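Local coordinates for protein Wss1p (Saccharomyces cerevisiae FostersO, PDB 5XBN) that cleaves DNA-binding proteins as a DNA-dependent zinc metalloendopeptidase, helping to repair toxic DNA-protein cross-links such as trapped topoisomerase 1, at residues 120-125 against 130-135. Residues are numbered along the deposited sequence; the frame is centred on the assembly and turned at random.
Sequences NLFGPH and YNKLDE. With ZN (zinc ion), chain B.
The third zinc ligand of an HExxH metalloprotease site lies at one end of this contact, where the loop after helix 106-118 runs along the first turns of helix 127-145. His125 and Tyr130 touch there, and Leu121 and Phe122 meet Lys132 farther along. The imidazole of His125 binds zinc through NE2 at 2.0 Å; His115 of helix 106-118 and His119 just beyond its end supply the other protein ligands, and the O of a water binds the metal at 2.0 Å. The phenol of Tyr130 reaches back along the chain to the backbone and CB of His125: its CE2 comes within 3.4 Å of the carbonyl O of His125, while OH approaches His125 CB at 3.8 Å. Tyr130 thus touches the backbone and the root of the ligand side chain, on the part remote from the metal-binding nitrogen.

At the other end the contact is made by the aliphatic part of Lys132. With CG anti to the backbone N (chi1 179°) and a bend at chi2 (67°), its chain crosses the Phe122 side chain at about a right angle. Its CB meets the edge of that ring, 3.8 Å from CE2, and CE lies 4.0 Å from Leu121 CD1. Leu121 also puts its CB 3.7 Å above the centre of the Phe122 ring. Between the segments the contact is van der Waals in character; the directional interactions are made elsewhere, by zinc at His125, by ND1 of His119 at Phe122 O and by Asn62 at the Lys132 ammonium, so the zinc and His119 bonds probably do more than the touch with the helix to position the loop.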
loop_
_atom_site.group_PDB
_atom_site.type_symbol
_atom_site.label_atom_id
_atom_site.label_comp_id
_atom_site.label_asym_id
_atom_site.label_seq_id
_atom_site.Cartn_x
_atom_site.Cartn_y
_atom_site.Cartn_z
ATOM N N ASN A 120 6.499 -9.161 -2.289
ATOM C CA ASN A 120 7.685 -8.951 -3.139
ATOM C C ASN A 120 8.696 -10.065 -2.914
ATOM O O ASN A 120 9.468 -10.419 -3.817
ATOM C CB ASN A 120 8.359 -7.597 -2.854
ATOM C CG ASN A 120 7.689 -6.442 -3.575
ATOM O OD1 ASN A 120 6.485 -6.485 -3.869
ATOM N ND2 ASN A 120 8.466 -5.397 -3.862
ATOM N N LEU A 121 8.688 -10.619 -1.702
ATOM C CA LEU A 121 9.650 -11.652 -1.311
ATOM C C LEU A 121 9.044 -13.042 -1.227
ATOM O O LEU A 121 9.664 -14.024 -1.647
ATOM C CB LEU A 121 10.269 -11.333 0.050
ATOM C CG LEU A 121 11.198 -10.130 0.170
ATOM C CD1 LEU A 121 11.550 -9.889 1.636
ATOM C CD2 LEU A 121 12.448 -10.357 -0.646
ATOM N N PHE A 122 7.855 -13.127 -0.647
ATOM C CA PHE A 122 7.270 -14.412 -0.300
ATOM C C PHE A 122 5.865 -14.559 -0.851
ATOM O O PHE A 122 4.993 -13.722 -0.600
ATOM C CB PHE A 122 7.274 -14.596 1.219
ATOM C CG PHE A 122 8.629 -14.446 1.834
ATOM C CD1 PHE A 122 9.669 -15.261 1.433
ATOM C CD2 PHE A 122 8.862 -13.510 2.823
ATOM C CE1 PHE A 122 10.929 -15.132 1.986
ATOM C CE2 PHE A 122 10.121 -13.384 3.395
ATOM C CZ PHE A 122 11.156 -14.197 2.968
ATOM N N GLY A 123 5.645 -15.638 -1.599
ATOM C CA GLY A 123 4.353 -15.876 -2.213
ATOM C C GLY A 123 3.317 -16.465 -1.287
ATOM O O GLY A 123 2.320 -15.813 -0.983
ATOM N N PRO A 124 3.533 -17.715 -0.838
ATOM C CA PRO A 124 2.554 -18.400 0.014
ATOM C C PRO A 124 2.402 -17.733 1.381
ATOM O O PRO A 124 3.354 -17.105 1.850
ATOM C CB PRO A 124 3.136 -19.812 0.165
ATOM C CG PRO A 124 4.156 -19.947 -0.914
ATOM C CD PRO A 124 4.691 -18.571 -1.147
ATOM N N HIS A 125 1.223 -17.847 1.987
ATOM C CA HIS A 125 1.011 -17.317 3.339
ATOM C C HIS A 125 1.488 -18.350 4.349
ATOM O O HIS A 125 0.682 -18.990 5.027
ATOM C CB HIS A 125 -0.459 -16.963 3.584
ATOM C CG HIS A 125 -0.967 -15.832 2.737
ATOM N ND1 HIS A 125 -2.203 -15.858 2.125
ATOM C CD2 HIS A 125 -0.411 -14.642 2.407
ATOM C CE1 HIS A 125 -2.383 -14.736 1.448
ATOM N NE2 HIS A 125 -1.315 -13.980 1.609
ATOM N N TYR A 130 4.435 -14.606 7.234
ATOM C CA TYR A 130 3.880 -13.955 8.413
ATOM C C TYR A 130 4.979 -13.377 9.302
ATOM O O TYR A 130 4.807 -12.323 9.922
ATOM C CB TYR A 130 3.019 -14.935 9.197
ATOM C CG TYR A 130 1.673 -15.179 8.568
ATOM C CD1 TYR A 130 0.713 -14.179 8.538
ATOM C CD2 TYR A 130 1.361 -16.408 7.991
ATOM C CE1 TYR A 130 -0.516 -14.393 7.965
ATOM C CE2 TYR A 130 0.123 -16.632 7.417
ATOM C CZ TYR A 130 -0.807 -15.619 7.403
ATOM O OH TYR A 130 -2.050 -15.811 6.837
ATOM N N ASN A 131 6.110 -14.063 9.362
ATOM C CA ASN A 131 7.232 -13.562 10.144
ATOM C C ASN A 131 7.721 -12.230 9.607
ATOM O O ASN A 131 7.922 -11.269 10.345
ATOM C CB ASN A 131 8.399 -14.551 10.140
ATOM C CG ASN A 131 9.593 -13.996 10.871
ATOM O OD1 ASN A 131 9.536 -13.782 12.077
ATOM N ND2 ASN A 131 10.655 -13.699 10.144
ATOM N N LYS A 132 7.900 -12.178 8.295
ATOM C CA LYS A 132 8.347 -10.959 7.645
ATOM C C LYS A 132 7.325 -9.829 7.798
ATOM O O LYS A 132 7.697 -8.687 8.087
ATOM C CB LYS A 132 8.620 -11.235 6.164
ATOM C CG LYS A 132 9.074 -10.009 5.389
ATOM C CD LYS A 132 10.429 -9.558 5.855
ATOM C CE LYS A 132 10.827 -8.255 5.206
ATOM N NZ LYS A 132 12.218 -7.922 5.630
ATOM N N LEU A 133 6.041 -10.146 7.615
ATOM C CA LEU A 133 5.008 -9.115 7.693
ATOM C C LEU A 133 4.977 -8.532 9.100
ATOM O O LEU A 133 4.828 -7.328 9.292
ATOM C CB LEU A 133 3.641 -9.684 7.301
ATOM C CG LEU A 133 2.441 -8.774 7.538
ATOM C CD1 LEU A 133 2.639 -7.424 6.848
ATOM C CD2 LEU A 133 1.172 -9.458 7.054
ATOM N N ASP A 134 5.128 -9.399 10.090
ATOM C CA ASP A 134 5.194 -8.944 11.472
ATOM C C ASP A 134 6.373 -7.995 11.710
ATOM O O ASP A 134 6.216 -6.964 12.372
ATOM C CB ASP A 134 5.272 -10.148 12.401
ATOM C CG ASP A 134 5.510 -9.747 13.825
ATOM O OD1 ASP A 134 4.544 -9.299 14.479
ATOM O OD2 ASP A 134 6.664 -9.865 14.270
ATOM N N GLU A 135 7.543 -8.309 11.149
ATOM C CA GLU A 135 8.684 -7.396 11.240
ATOM C C GLU A 135 8.409 -6.059 10.557
ATOM O O GLU A 135 8.795 -5.007 11.074
ATOM C CB GLU A 135 9.950 -8.006 10.631
ATOM C CG GLU A 135 10.511 -9.205 11.399
ATOM C CD GLU A 135 10.953 -8.840 12.808
ATOM O OE1 GLU A 135 11.570 -7.759 12.989
ATOM O OE2 GLU A 135 10.686 -9.636 13.737
HETATM ZN ZN ZN B . -1.367 -12.222 0.673
HETATM O O HOH W 1 -2.964 -12.462 -0.442
#